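Local coordinates for acetylglutamate kinase (Streptococcus mutans, PDB 3L86), which probably catalyses the ATP-dependent phosphorylation of N-acetyl-L-glutamate, an early step in the biosynthesis of arginine, at residues 68-73 / 167-172; 80-85 / 107-112; 86-91 / 101-106; 118-123 / 128-133; 199-204 / 254-259. All blocks are in the same frame, centred on the assembly; numbering follows the deposited sequence.

The five contacts show how a three-layered kinase fold joins helices to its central sheet, to one another and to a loop. Contacts 1 and 4 share that sheet, with centres about 11 Å apart, and strand 68-73 also carries side chains that meet helix 193-203 of contact 5. Helix 101-125 strings together contacts 3, 2 and 4; contacts 2 and 3 are close neighbours, about 8 Å between centres, whereas about 27 Å separates the centres of contacts 3 and 4. The substrate lies near contacts 2 and 3: the side chains of Ala-110 and Asp-103 are each about 9 Å from bound N-acetyl-L-glutamate. Contact 5 is on the other side of the chain's centre from both.

Contact 1: 68-73 / 167-172; sequences QLVIVH and EFLENR
Strand 68-73 begins beside the last turn of helix 162-170, and the backbones come nearest where the CA atoms of Gln-68 and Leu-169 are 6.4 Å apart. The contact is therefore confined to the start of the strand, and Leu-169 makes all of it from the helix side. With CG anti to the carbonyl carbon (chi1 -57°) the forked end lies against the strand, and its two methyls meet different residues. CD1 meets Gln-68, passing 3.8 Å from OE1 and 4.2 Å from CB. CD2 comes to within 3.5 Å of the backbone oxygen Leu-69 O and 4.0 Å from Val-70 CG2. Both Gln-68 and Val-70 cross the leucine at about a right angle.

The arrangement belongs to the alpha-beta-alpha sandwich of the amino acid kinase family. Strand 68-73 lies between the parallel strands 38-43 and 174-182, and helix 162-170 runs directly into the second of them. The helix ends in a Schellman motif, in which Arg-172, with positive phi, is the C-prime residue. Its N bonds to Leu-169 O at 2.8 Å, and Gln-173 N reaches back to Phe-168 O. Beyond the turn, Arg-172 O accepts a hydrogen bond from Ser-129 OG.

The chain of Gln-68 is extended beyond CG, and its NE2 forms a weak hydrogen bond with Asp-37 O. Leu-69 turns its end the other way, onto Ile-39, Ile-41 and Ile-174, while Val-70 also touches Leu-204.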
# COMPACT_ATOMS: atom_id res chain seq x y z
N GLN A 68 6.43 5.58 15.58
CA GLN A 68 6.05 6.45 14.45
C GLN A 68 5.41 5.61 13.36
O GLN A 68 6.03 4.63 12.90
CB GLN A 68 7.30 7.17 13.89
CG GLN A 68 8.06 7.99 15.01
CD GLN A 68 9.49 8.31 14.54
OE1 GLN A 68 9.67 9.20 13.73
NE2 GLN A 68 10.47 7.51 14.97
N LEU A 69 4.21 5.98 12.93
CA LEU A 69 3.41 5.12 12.05
C LEU A 69 3.08 5.88 10.77
O LEU A 69 2.74 7.08 10.84
CB LEU A 69 2.12 4.67 12.78
CG LEU A 69 1.92 3.32 13.48
CD1 LEU A 69 3.13 2.51 13.93
CD2 LEU A 69 0.78 3.27 14.54
N VAL A 70 3.19 5.22 9.61
CA VAL A 70 2.73 5.82 8.33
C VAL A 70 1.81 4.80 7.68
O VAL A 70 2.16 3.62 7.66
CB VAL A 70 3.93 6.14 7.36
CG1 VAL A 70 3.41 6.61 6.01
CG2 VAL A 70 4.89 7.24 7.98
N ILE A 71 0.62 5.23 7.21
CA ILE A 71 -0.36 4.37 6.56
C ILE A 71 -0.49 4.69 5.04
O ILE A 71 -0.63 5.88 4.63
CB ILE A 71 -1.77 4.44 7.25
CG1 ILE A 71 -1.77 3.72 8.61
CG2 ILE A 71 -2.95 3.85 6.31
CD1 ILE A 71 -3.04 4.02 9.47
N VAL A 72 -0.36 3.65 4.21
CA VAL A 72 -0.55 3.66 2.75
C VAL A 72 -1.77 2.72 2.53
O VAL A 72 -1.97 1.79 3.31
CB VAL A 72 0.70 3.13 2.00
CG1 VAL A 72 0.45 2.91 0.46
CG2 VAL A 72 1.97 4.07 2.31
N HIS A 73 -2.61 3.06 1.54
CA HIS A 73 -3.77 2.27 1.19
C HIS A 73 -4.04 2.27 -0.34
O HIS A 73 -3.67 3.26 -1.09
CB HIS A 73 -5.02 2.75 1.96
CG HIS A 73 -5.64 4.01 1.43
ND1 HIS A 73 -6.51 4.02 0.34
CD2 HIS A 73 -5.57 5.29 1.88
CE1 HIS A 73 -6.91 5.27 0.13
NE2 HIS A 73 -6.38 6.04 1.06
N GLU A 167 7.18 16.08 9.13
CA GLU A 167 6.42 17.12 9.86
C GLU A 167 5.21 16.58 10.58
O GLU A 167 4.90 17.02 11.72
CB GLU A 167 5.93 18.23 8.94
CG GLU A 167 7.04 19.16 8.46
N PHE A 168 4.50 15.67 9.92
CA PHE A 168 3.40 14.98 10.55
C PHE A 168 3.93 14.14 11.70
O PHE A 168 3.39 14.20 12.78
CB PHE A 168 2.66 14.04 9.56
CG PHE A 168 1.88 14.77 8.53
CD1 PHE A 168 0.61 15.21 8.80
CD2 PHE A 168 2.46 15.10 7.31
CE1 PHE A 168 -0.11 15.94 7.86
CE2 PHE A 168 1.75 15.81 6.37
CZ PHE A 168 0.46 16.23 6.64
N LEU A 169 4.98 13.35 11.48
CA LEU A 169 5.41 12.48 12.56
C LEU A 169 5.92 13.32 13.75
O LEU A 169 5.67 12.99 14.90
CB LEU A 169 6.49 11.49 12.10
CG LEU A 169 6.28 10.51 10.93
CD1 LEU A 169 7.55 9.72 10.61
CD2 LEU A 169 5.14 9.58 11.20
N GLU A 170 6.63 14.42 13.47
CA GLU A 170 7.20 15.22 14.55
C GLU A 170 6.04 15.76 15.35
O GLU A 170 6.16 16.15 16.51
CB GLU A 170 8.07 16.37 14.02
N ASN A 171 4.87 15.75 14.71
CA ASN A 171 3.70 16.32 15.32
C ASN A 171 2.83 15.22 15.98
O ASN A 171 1.72 15.47 16.39
CB ASN A 171 2.93 17.12 14.27
CG ASN A 171 2.20 18.30 14.85
OD1 ASN A 171 2.82 19.21 15.43
ND2 ASN A 171 0.86 18.34 14.67
N ARG A 172 3.34 14.00 16.07
CA ARG A 172 2.59 12.86 16.58
C ARG A 172 1.25 12.72 15.87
O ARG A 172 0.21 12.51 16.55
CB ARG A 172 2.38 12.99 18.09
CG ARG A 172 3.66 12.88 18.91
CD ARG A 172 3.45 12.96 20.41
NE ARG A 172 4.71 12.93 21.15
CZ ARG A 172 4.81 13.10 22.46
NH1 ARG A 172 3.72 13.31 23.19
NH2 ARG A 172 6.00 13.05 23.04

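Contact 2: 80-85 / 107-112; sequences NKLMEE and VSHALL
This is a small helix-helix packing contact in which Leu-82 of helix 76-85 leans against His-109 and Ala-110 of helix 101-125, a short way behind the substrate pocket. The helices approach to 7.3 Å between the CA atoms of Leu-82 and Ala-110, and together the segments bury 126 Å². A single methyl does the touching. Leu-82 has CG anti to its backbone N (chi1 -163°), an orientation that carries CD2 across to the other helix, where it lies 3.7 Å from Ala-110 CB and 3.6 Å from His-109 CD2. The methyl comes to the imidazole obliquely, and the two side chains cross at about a right angle. At Ala-110 the methyl meets a side chain of a single carbon, close to the helix backbone.

In the amino acid kinase fold, helix 76-85 follows strand 68-73 through the glycine-rich turn, and Gly-74, Gly-75 and Gly-76 line the pocket of the bound N-acetyl-L-glutamate. Ile-79, one turn before Leu-82 and itself a pocket residue, continues the packing onto Val-107 and Ala-110. On another side of helix 76-85, Asn-80 OD1 is hydrogen-bonded to Arg-97 NH1, which makes the asparagine a second-shell partner of a pocket arginine.

The ring of His-109 is also held within its own helix. ND1 is hydrogen-bonded to Asp-113 OD2, one turn onward, while the carbon CD2 is left to meet the leucine.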
# COMPACT_ATOMS: atom_id res chain seq x y z
N ASN A 80 -13.12 -1.04 -9.22
CA ASN A 80 -13.83 -2.01 -10.07
C ASN A 80 -15.33 -1.71 -10.06
O ASN A 80 -15.98 -1.60 -11.10
CB ASN A 80 -13.57 -3.45 -9.59
CG ASN A 80 -12.19 -3.97 -9.94
OD1 ASN A 80 -11.42 -3.36 -10.71
ND2 ASN A 80 -11.88 -5.13 -9.41
N LYS A 81 -15.88 -1.59 -8.86
CA LYS A 81 -17.30 -1.32 -8.66
C LYS A 81 -17.66 -0.09 -9.45
O LYS A 81 -18.54 -0.09 -10.35
CB LYS A 81 -17.56 -1.02 -7.18
CG LYS A 81 -18.71 -1.75 -6.58
N LEU A 82 -17.01 1.01 -9.10
CA LEU A 82 -17.20 2.27 -9.81
C LEU A 82 -17.09 2.19 -11.33
O LEU A 82 -17.85 2.83 -12.06
CB LEU A 82 -16.25 3.33 -9.23
CG LEU A 82 -16.44 4.81 -9.47
CD1 LEU A 82 -17.84 5.33 -9.05
CD2 LEU A 82 -15.25 5.52 -8.74
N MET A 83 -16.15 1.42 -11.85
CA MET A 83 -16.08 1.32 -13.30
C MET A 83 -17.35 0.71 -13.90
O MET A 83 -17.76 1.07 -15.02
CB MET A 83 -14.91 0.44 -13.68
CG MET A 83 -13.65 0.91 -13.07
SD MET A 83 -12.74 1.64 -14.39
CE MET A 83 -11.40 0.39 -14.65
N GLU A 84 -17.91 -0.25 -13.18
CA GLU A 84 -19.12 -0.96 -13.64
C GLU A 84 -20.27 0.04 -13.62
O GLU A 84 -20.84 0.34 -14.67
CB GLU A 84 -19.42 -2.19 -12.77
N GLU A 85 -20.57 0.58 -12.44
CA GLU A 85 -21.57 1.63 -12.23
C GLU A 85 -21.53 2.80 -13.18
O GLU A 85 -22.51 3.47 -13.30
CB GLU A 85 -21.54 2.15 -10.79
N VAL A 107 -10.47 6.70 -10.73
CA VAL A 107 -9.46 6.15 -9.79
C VAL A 107 -9.29 7.07 -8.55
O VAL A 107 -9.33 6.60 -7.40
CB VAL A 107 -8.09 5.84 -10.50
CG1 VAL A 107 -6.94 5.47 -9.51
CG2 VAL A 107 -8.20 4.70 -11.59
N SER A 108 -9.10 8.37 -8.78
CA SER A 108 -8.85 9.28 -7.66
C SER A 108 -10.09 9.47 -6.81
O SER A 108 -9.98 9.53 -5.56
CB SER A 108 -8.28 10.65 -8.13
OG SER A 108 -9.21 11.29 -8.95
N HIS A 109 -11.28 9.51 -7.43
CA HIS A 109 -12.54 9.55 -6.65
C HIS A 109 -12.72 8.30 -5.74
O HIS A 109 -13.02 8.42 -4.56
CB HIS A 109 -13.78 9.66 -7.56
CG HIS A 109 -15.08 9.46 -6.85
ND1 HIS A 109 -15.43 10.19 -5.72
CD2 HIS A 109 -16.12 8.64 -7.10
CE1 HIS A 109 -16.62 9.79 -5.30
NE2 HIS A 109 -17.07 8.86 -6.13
N ALA A 110 -12.53 7.10 -6.27
CA ALA A 110 -12.69 5.92 -5.39
C ALA A 110 -11.63 5.91 -4.24
O ALA A 110 -11.93 5.61 -3.06
CB ALA A 110 -12.62 4.63 -6.23
N LEU A 111 -10.38 6.20 -4.57
CA LEU A 111 -9.31 6.15 -3.55
C LEU A 111 -9.47 7.23 -2.45
O LEU A 111 -9.41 6.90 -1.25
CB LEU A 111 -7.93 6.28 -4.22
CG LEU A 111 -7.42 5.09 -5.05
CD1 LEU A 111 -6.06 5.43 -5.67
CD2 LEU A 111 -7.34 3.85 -4.19
N LEU A 112 -9.68 8.51 -2.83
CA LEU A 112 -9.80 9.60 -1.86
C LEU A 112 -11.16 9.63 -1.14
O LEU A 112 -11.21 9.79 0.09
CB LEU A 112 -9.50 10.98 -2.49
CG LEU A 112 -8.06 11.11 -3.07
CD1 LEU A 112 -7.95 12.39 -3.91
CD2 LEU A 112 -6.95 11.03 -1.99

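Contact 3: 86-91 / 101-106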
# COMPACT_ATOMS: atom_id res chain seq x y z
N ASN A 86 -20.39 3.01 -13.81
CA ASN A 86 -20.11 4.02 -14.82
C ASN A 86 -19.80 3.45 -16.21
O ASN A 86 -19.25 4.11 -17.06
CB ASN A 86 -18.97 5.00 -14.38
CG ASN A 86 -19.35 5.93 -13.23
OD1 ASN A 86 -19.67 7.07 -13.43
ND2 ASN A 86 -19.29 5.43 -12.03
N GLN A 87 -20.15 2.19 -16.40
CA GLN A 87 -19.93 1.45 -17.68
C GLN A 87 -18.59 1.39 -18.45
O GLN A 87 -18.61 1.24 -19.62
CB GLN A 87 -21.09 1.74 -18.65
N VAL A 88 -17.45 1.39 -17.78
CA VAL A 88 -16.11 1.11 -18.32
C VAL A 88 -15.58 -0.31 -18.00
O VAL A 88 -15.81 -0.78 -16.94
CB VAL A 88 -15.09 2.12 -17.73
CG1 VAL A 88 -13.76 1.88 -18.26
CG2 VAL A 88 -15.54 3.54 -17.94
N PRO A 89 -14.83 -0.93 -18.89
CA PRO A 89 -14.25 -2.26 -18.81
C PRO A 89 -12.92 -2.33 -18.10
O PRO A 89 -12.04 -1.65 -18.46
CB PRO A 89 -13.97 -2.61 -20.29
CG PRO A 89 -14.42 -1.55 -21.09
CD PRO A 89 -14.69 -0.35 -20.22
N VAL A 90 -12.91 -3.16 -17.09
CA VAL A 90 -11.77 -3.48 -16.30
C VAL A 90 -10.89 -4.44 -17.08
O VAL A 90 -11.30 -5.52 -17.37
CB VAL A 90 -12.19 -4.15 -14.96
CG1 VAL A 90 -11.00 -4.52 -14.14
CG2 VAL A 90 -13.19 -3.30 -14.22
N LYS A 91 -9.70 -3.95 -17.41
CA LYS A 91 -8.61 -4.68 -17.95
C LYS A 91 -7.35 -4.49 -17.15
O LYS A 91 -6.96 -3.40 -16.87
CB LYS A 91 -8.32 -4.30 -19.40
CG LYS A 91 -9.07 -3.16 -19.88
N LYS A 101 -6.39 8.45 -19.35
CA LYS A 101 -6.56 9.73 -18.66
C LYS A 101 -8.00 9.99 -18.13
O LYS A 101 -8.17 10.54 -17.02
CB LYS A 101 -6.16 10.86 -19.59
CG LYS A 101 -6.74 12.15 -19.19
CD LYS A 101 -5.76 13.03 -18.68
CE LYS A 101 -5.49 14.02 -19.77
NZ LYS A 101 -5.08 15.31 -19.18
N ASP A 102 -9.02 9.63 -18.92
CA ASP A 102 -10.40 9.71 -18.43
C ASP A 102 -10.62 8.78 -17.21
O ASP A 102 -11.36 9.14 -16.28
CB ASP A 102 -11.47 9.43 -19.51
CG ASP A 102 -11.62 10.60 -20.55
OD1 ASP A 102 -11.21 11.77 -20.26
OD2 ASP A 102 -12.07 10.31 -21.69
N ASP A 103 -10.01 7.61 -17.22
CA ASP A 103 -10.07 6.68 -16.11
C ASP A 103 -9.60 7.25 -14.74
O ASP A 103 -10.10 6.85 -13.71
CB ASP A 103 -9.33 5.37 -16.43
CG ASP A 103 -10.06 4.49 -17.48
OD1 ASP A 103 -11.25 4.62 -17.72
OD2 ASP A 103 -9.41 3.68 -18.03
N MET A 104 -8.64 8.16 -14.78
CA MET A 104 -8.02 8.73 -13.59
C MET A 104 -9.04 9.50 -12.75
O MET A 104 -8.95 9.58 -11.53
CB MET A 104 -6.84 9.66 -13.98
CG MET A 104 -5.49 8.92 -14.37
SD MET A 104 -4.82 7.94 -12.95
CE MET A 104 -4.70 9.06 -11.50
N VAL A 105 -10.02 10.10 -13.40
CA VAL A 105 -11.12 10.76 -12.64
C VAL A 105 -11.80 9.72 -11.70
O VAL A 105 -12.09 10.00 -10.53
CB VAL A 105 -12.24 11.33 -13.59
CG1 VAL A 105 -13.48 11.76 -12.76
CG2 VAL A 105 -11.72 12.53 -14.39
N LEU A 106 -12.08 8.54 -12.24
CA LEU A 106 -12.69 7.44 -11.46
C LEU A 106 -11.75 6.92 -10.36
O LEU A 106 -12.18 6.70 -9.21
CB LEU A 106 -13.08 6.29 -12.44
CG LEU A 106 -14.06 6.76 -13.54
CD1 LEU A 106 -14.31 5.68 -14.65
CD2 LEU A 106 -15.34 7.04 -12.83
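This surface contact lies beside the substrate pocket: in sequence its two segments flank the hairpin of strands 92-93 and 96-97, which carries Arg-97 to the bound N-acetyl-L-glutamate. Val-88 and Leu-106 reach toward each other tip to tip, CG2 of the valine 4.1 Å from CD1 of the leucine. The other leucine methyl, CD2, is 4.2 Å from Asn-86 CG, and here the side chains slide past one another in opposite directions. Leu-106 thus spreads its branches over two residues of the loop. The remaining valine branch, CG1, lies anti to its own backbone N (chi1 -179°) and faces Asp-103, whose OD1 is 3.8 Å away, an apolar methyl against a carboxylate oxygen.

Helix 76-85 passes into this loop through a Schellman motif, with Gln-87 at positive phi as the C-prime residue. Val-88 N bonds to Met-83 O and Gln-87 N to Glu-84 O, and the chain then departs in extended form toward the hairpin, which in related acetylglutamate kinases acts as a lid on the substrate. The backbone of Lys-91 pairs with that of Val-98.

Each polar side chain also has a partner near its own segment. Asn-86 ND2 turns back to Leu-82 O, and Asp-103 OD2 is hydrogen-bonded to Ser-100 N, which precedes the segment, a bond that would restrain the carboxylate while OD1 faces the valine.

Contact 4: 118-123 / 128-133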
# COMPACT_ATOMS: atom_id res chain seq x y z
N ASN A 118 -13.21 7.17 4.75
CA ASN A 118 -13.63 6.15 5.74
C ASN A 118 -12.51 5.68 6.74
O ASN A 118 -12.75 5.53 7.95
CB ASN A 118 -14.21 4.91 5.01
CG ASN A 118 -14.71 3.81 6.00
OD1 ASN A 118 -15.69 4.02 6.70
ND2 ASN A 118 -14.05 2.63 6.00
N LEU A 119 -11.29 5.43 6.22
CA LEU A 119 -10.12 5.12 7.04
C LEU A 119 -9.89 6.19 8.09
O LEU A 119 -9.77 5.87 9.26
CB LEU A 119 -8.82 5.10 6.23
CG LEU A 119 -8.28 3.79 5.71
CD1 LEU A 119 -9.35 3.31 4.77
CD2 LEU A 119 -6.92 3.95 4.99
N GLN A 120 -9.77 7.45 7.65
CA GLN A 120 -9.59 8.55 8.58
C GLN A 120 -10.71 8.66 9.63
O GLN A 120 -10.41 8.88 10.82
CB GLN A 120 -9.37 9.86 7.81
CG GLN A 120 -9.42 11.11 8.70
CD GLN A 120 -9.41 12.43 7.92
OE1 GLN A 120 -8.40 12.86 7.41
NE2 GLN A 120 -10.56 13.10 7.90
N GLU A 121 -11.97 8.48 9.22
CA GLU A 121 -13.10 8.58 10.17
C GLU A 121 -13.07 7.40 11.22
O GLU A 121 -13.23 7.64 12.40
CB GLU A 121 -14.47 8.69 9.46
CG GLU A 121 -14.58 9.89 8.49
CD GLU A 121 -15.78 9.84 7.51
OE1 GLU A 121 -16.27 8.74 7.11
OE2 GLU A 121 -16.23 10.93 7.08
N LYS A 122 -12.89 6.16 10.79
CA LYS A 122 -12.81 5.03 11.76
C LYS A 122 -11.68 5.19 12.79
O LYS A 122 -11.86 4.90 14.02
CB LYS A 122 -12.66 3.67 11.05
CG LYS A 122 -13.84 3.21 10.19
CD LYS A 122 -14.94 2.67 11.09
CE LYS A 122 -16.06 2.06 10.26
NZ LYS A 122 -17.10 3.04 9.92
N LEU A 123 -10.49 5.62 12.31
CA LEU A 123 -9.34 5.88 13.20
C LEU A 123 -9.59 7.05 14.18
O LEU A 123 -9.34 6.93 15.43
CB LEU A 123 -8.06 6.13 12.37
CG LEU A 123 -7.44 4.92 11.65
CD1 LEU A 123 -6.41 5.29 10.53
CD2 LEU A 123 -6.76 4.01 12.69
N VAL A 128 -7.40 7.76 17.60
CA VAL A 128 -6.12 7.95 16.88
C VAL A 128 -6.00 9.32 16.19
O VAL A 128 -6.93 9.77 15.50
CB VAL A 128 -5.93 6.84 15.82
CG1 VAL A 128 -4.60 7.03 15.05
CG2 VAL A 128 -5.96 5.49 16.51
N SER A 129 -4.87 9.99 16.39
CA SER A 129 -4.58 11.24 15.72
C SER A 129 -3.92 10.99 14.36
O SER A 129 -2.87 10.36 14.29
CB SER A 129 -3.71 12.14 16.62
OG SER A 129 -2.95 13.02 15.81
N CYS A 130 -4.57 11.45 13.28
CA CYS A 130 -4.19 11.12 11.88
C CYS A 130 -4.79 12.16 10.91
O CYS A 130 -5.68 12.92 11.29
CB CYS A 130 -4.73 9.72 11.47
SG CYS A 130 -6.55 9.49 11.56
N GLN A 131 -4.33 12.15 9.65
CA GLN A 131 -4.78 13.13 8.64
C GLN A 131 -4.63 12.55 7.23
O GLN A 131 -3.58 12.11 6.89
CB GLN A 131 -3.92 14.43 8.74
CG GLN A 131 -4.26 15.49 7.67
CD GLN A 131 -5.70 15.95 7.77
OE1 GLN A 131 -6.12 16.47 8.81
NE2 GLN A 131 -6.48 15.78 6.68
N GLN A 132 -5.69 12.55 6.43
CA GLN A 132 -5.58 12.21 4.98
C GLN A 132 -4.82 13.30 4.22
O GLN A 132 -5.21 14.49 4.33
CB GLN A 132 -6.99 12.05 4.40
CG GLN A 132 -7.09 11.82 2.91
CD GLN A 132 -8.55 11.58 2.47
OE1 GLN A 132 -9.48 12.31 2.86
NE2 GLN A 132 -8.76 10.56 1.68
N LEU A 133 -3.74 12.95 3.49
CA LEU A 133 -3.17 13.90 2.51
C LEU A 133 -4.02 14.05 1.24
O LEU A 133 -4.48 13.05 0.70
CB LEU A 133 -1.72 13.55 2.12
CG LEU A 133 -0.66 13.97 3.18
CD1 LEU A 133 -0.95 13.37 4.52
CD2 LEU A 133 0.78 13.60 2.73
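Gln-120 and Leu-123 carry the tight side of this contact, where helix 118-123 lies against strand 130-132 with an axis separation of 8.4 Å. The amide of Gln-120 reaches straight across to the strand: its CG is anti to the backbone N (chi1 170°), the chain stays extended beyond, and OE1 accepts the backbone N-H of Gln-132 at 2.9 Å. That bond is nearly straight, 167° at the hydrogen, and lies in the carbonyl plane, so a buried strand N-H is satisfied by a helix side chain. At the other end Val-128 N bonds to Leu-123 O at 3.0 Å, the donor standing above the carbonyl plane. Between the two bonds Leu-123 CB packs 3.8 Å from Cys-130 SG and 4.1 Å from Val-128 CB.

The looser edge is that of Gln-131, which is partly exposed. Its NE2 passes 3.6 Å from Gln-120 OE1 and bonds instead to Gln-132 O, at 3.0 Å. Gln-132 itself sends its amide further along, with OE1 on Lys-134 NZ and NE2 on Leu-112 O. On the helix, Glu-121 points away from the strand, and Lys-122 is exposed.

Leu-123 also touches Ile-71 and Ile-176. Helix and strand are antiparallel, at 165°, and the strand joins the parallel strand 174-182, which in turn pairs with 68-73: the return half of a beta-alpha-beta crossover from 68-73 that skips one strand.

Contact 5: 199-204 / 254-259; sequences AVAVAL and AKTVAA
Two helices on one face of the central sheet of the amino acid kinase fold meet here through small side chains: Ala-201 and Val-202 of helix 193-203 against Thr-256, in the last turn of helix 246-258, and Ala-259 just beyond it. The helices run in broadly the same direction and come close, 6.3 Å between the CA atoms of Val-202 and Thr-256. Helix 193-203 rests in turn on the sheet, where Val-200 touches Val-70 and Val-72. Both helices also have ties to the catalytic region: Ala-193, at the start of one, lines the N-acetyl-L-glutamate pocket, and Lys-249 of the other is a predicted transition-state stabilizer.

Thr-256 divides its branches between the two helices. Its hydroxyl is occupied within its own helix, OG1 being hydrogen-bonded to Ser-252 O one turn earlier. With OG1 so placed (chi1 -60°), the methyl CG2 is the branch that meets Ala-201 CB, at 4.1 Å. Val-202 passes over the backbone of the same residue, its CG2 4.3 Å from Thr-256 CA. Both valine methyls, CG1 and CG2, face the methyl of Ala-259, each 4.0 Å from its CB.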
# COMPACT_ATOMS: atom_id res chain seq x y z
N ALA A 199 8.37 1.89 -1.60
CA ALA A 199 9.10 3.16 -1.71
C ALA A 199 9.10 3.95 -0.39
O ALA A 199 10.13 4.50 0.07
CB ALA A 199 8.47 3.98 -2.85
N VAL A 200 7.93 3.98 0.25
CA VAL A 200 7.79 4.66 1.51
C VAL A 200 8.61 3.99 2.62
O VAL A 200 9.39 4.70 3.35
CB VAL A 200 6.31 4.74 1.92
CG1 VAL A 200 6.17 5.33 3.31
CG2 VAL A 200 5.49 5.54 0.81
N ALA A 201 8.46 2.66 2.75
CA ALA A 201 9.23 1.88 3.79
C ALA A 201 10.76 2.04 3.62
O ALA A 201 11.54 2.22 4.60
CB ALA A 201 8.81 0.36 3.72
N VAL A 202 11.21 1.94 2.36
CA VAL A 202 12.64 2.09 2.05
C VAL A 202 13.13 3.53 2.31
O VAL A 202 14.14 3.72 3.01
CB VAL A 202 12.99 1.59 0.62
CG1 VAL A 202 14.51 1.85 0.32
CG2 VAL A 202 12.59 0.14 0.48
N ALA A 203 12.40 4.54 1.81
CA ALA A 203 12.78 5.96 2.10
C ALA A 203 12.93 6.28 3.60
O ALA A 203 13.78 7.07 3.98
CB ALA A 203 11.75 6.98 1.46
N LEU A 204 12.02 5.78 4.44
CA LEU A 204 12.14 5.99 5.90
C LEU A 204 13.09 5.04 6.66
O LEU A 204 13.27 5.19 7.86
CB LEU A 204 10.76 5.92 6.54
CG LEU A 204 9.76 6.95 5.97
CD1 LEU A 204 8.39 6.80 6.58
CD2 LEU A 204 10.32 8.37 6.20
N ALA A 254 9.79 -8.57 -1.32
CA ALA A 254 11.18 -8.95 -1.58
C ALA A 254 12.13 -7.75 -1.78
O ALA A 254 13.26 -7.77 -1.28
CB ALA A 254 11.26 -9.89 -2.81
N LYS A 255 11.68 -6.74 -2.51
CA LYS A 255 12.42 -5.49 -2.80
C LYS A 255 12.69 -4.68 -1.50
O LYS A 255 13.78 -4.09 -1.33
CB LYS A 255 11.62 -4.71 -3.84
CG LYS A 255 12.08 -3.31 -4.18
CD LYS A 255 11.65 -2.95 -5.60
CE LYS A 255 11.52 -1.43 -5.77
NZ LYS A 255 11.67 -0.99 -7.23
N THR A 256 11.73 -4.72 -0.57
CA THR A 256 11.79 -4.06 0.76
C THR A 256 12.86 -4.65 1.69
O THR A 256 13.71 -3.89 2.20
CB THR A 256 10.34 -4.07 1.45
OG1 THR A 256 9.46 -3.36 0.59
CG2 THR A 256 10.27 -3.38 2.86
N VAL A 257 12.85 -5.98 1.90
CA VAL A 257 13.88 -6.62 2.72
C VAL A 257 15.29 -6.58 2.07
O VAL A 257 16.32 -6.51 2.77
CB VAL A 257 13.48 -8.09 3.15
CG1 VAL A 257 12.13 -8.08 3.93
CG2 VAL A 257 13.44 -9.04 1.95
N ALA A 258 15.33 -6.66 0.76
CA ALA A 258 16.57 -6.54 -0.01
C ALA A 258 17.24 -5.17 0.19
O ALA A 258 18.46 -5.04 0.02
CB ALA A 258 16.31 -6.84 -1.53
N ALA A 259 16.49 -4.17 0.63
CA ALA A 259 17.03 -2.83 0.74
C ALA A 259 17.32 -2.52 2.21
O ALA A 259 17.72 -1.39 2.57
CB ALA A 259 16.10 -1.81 0.11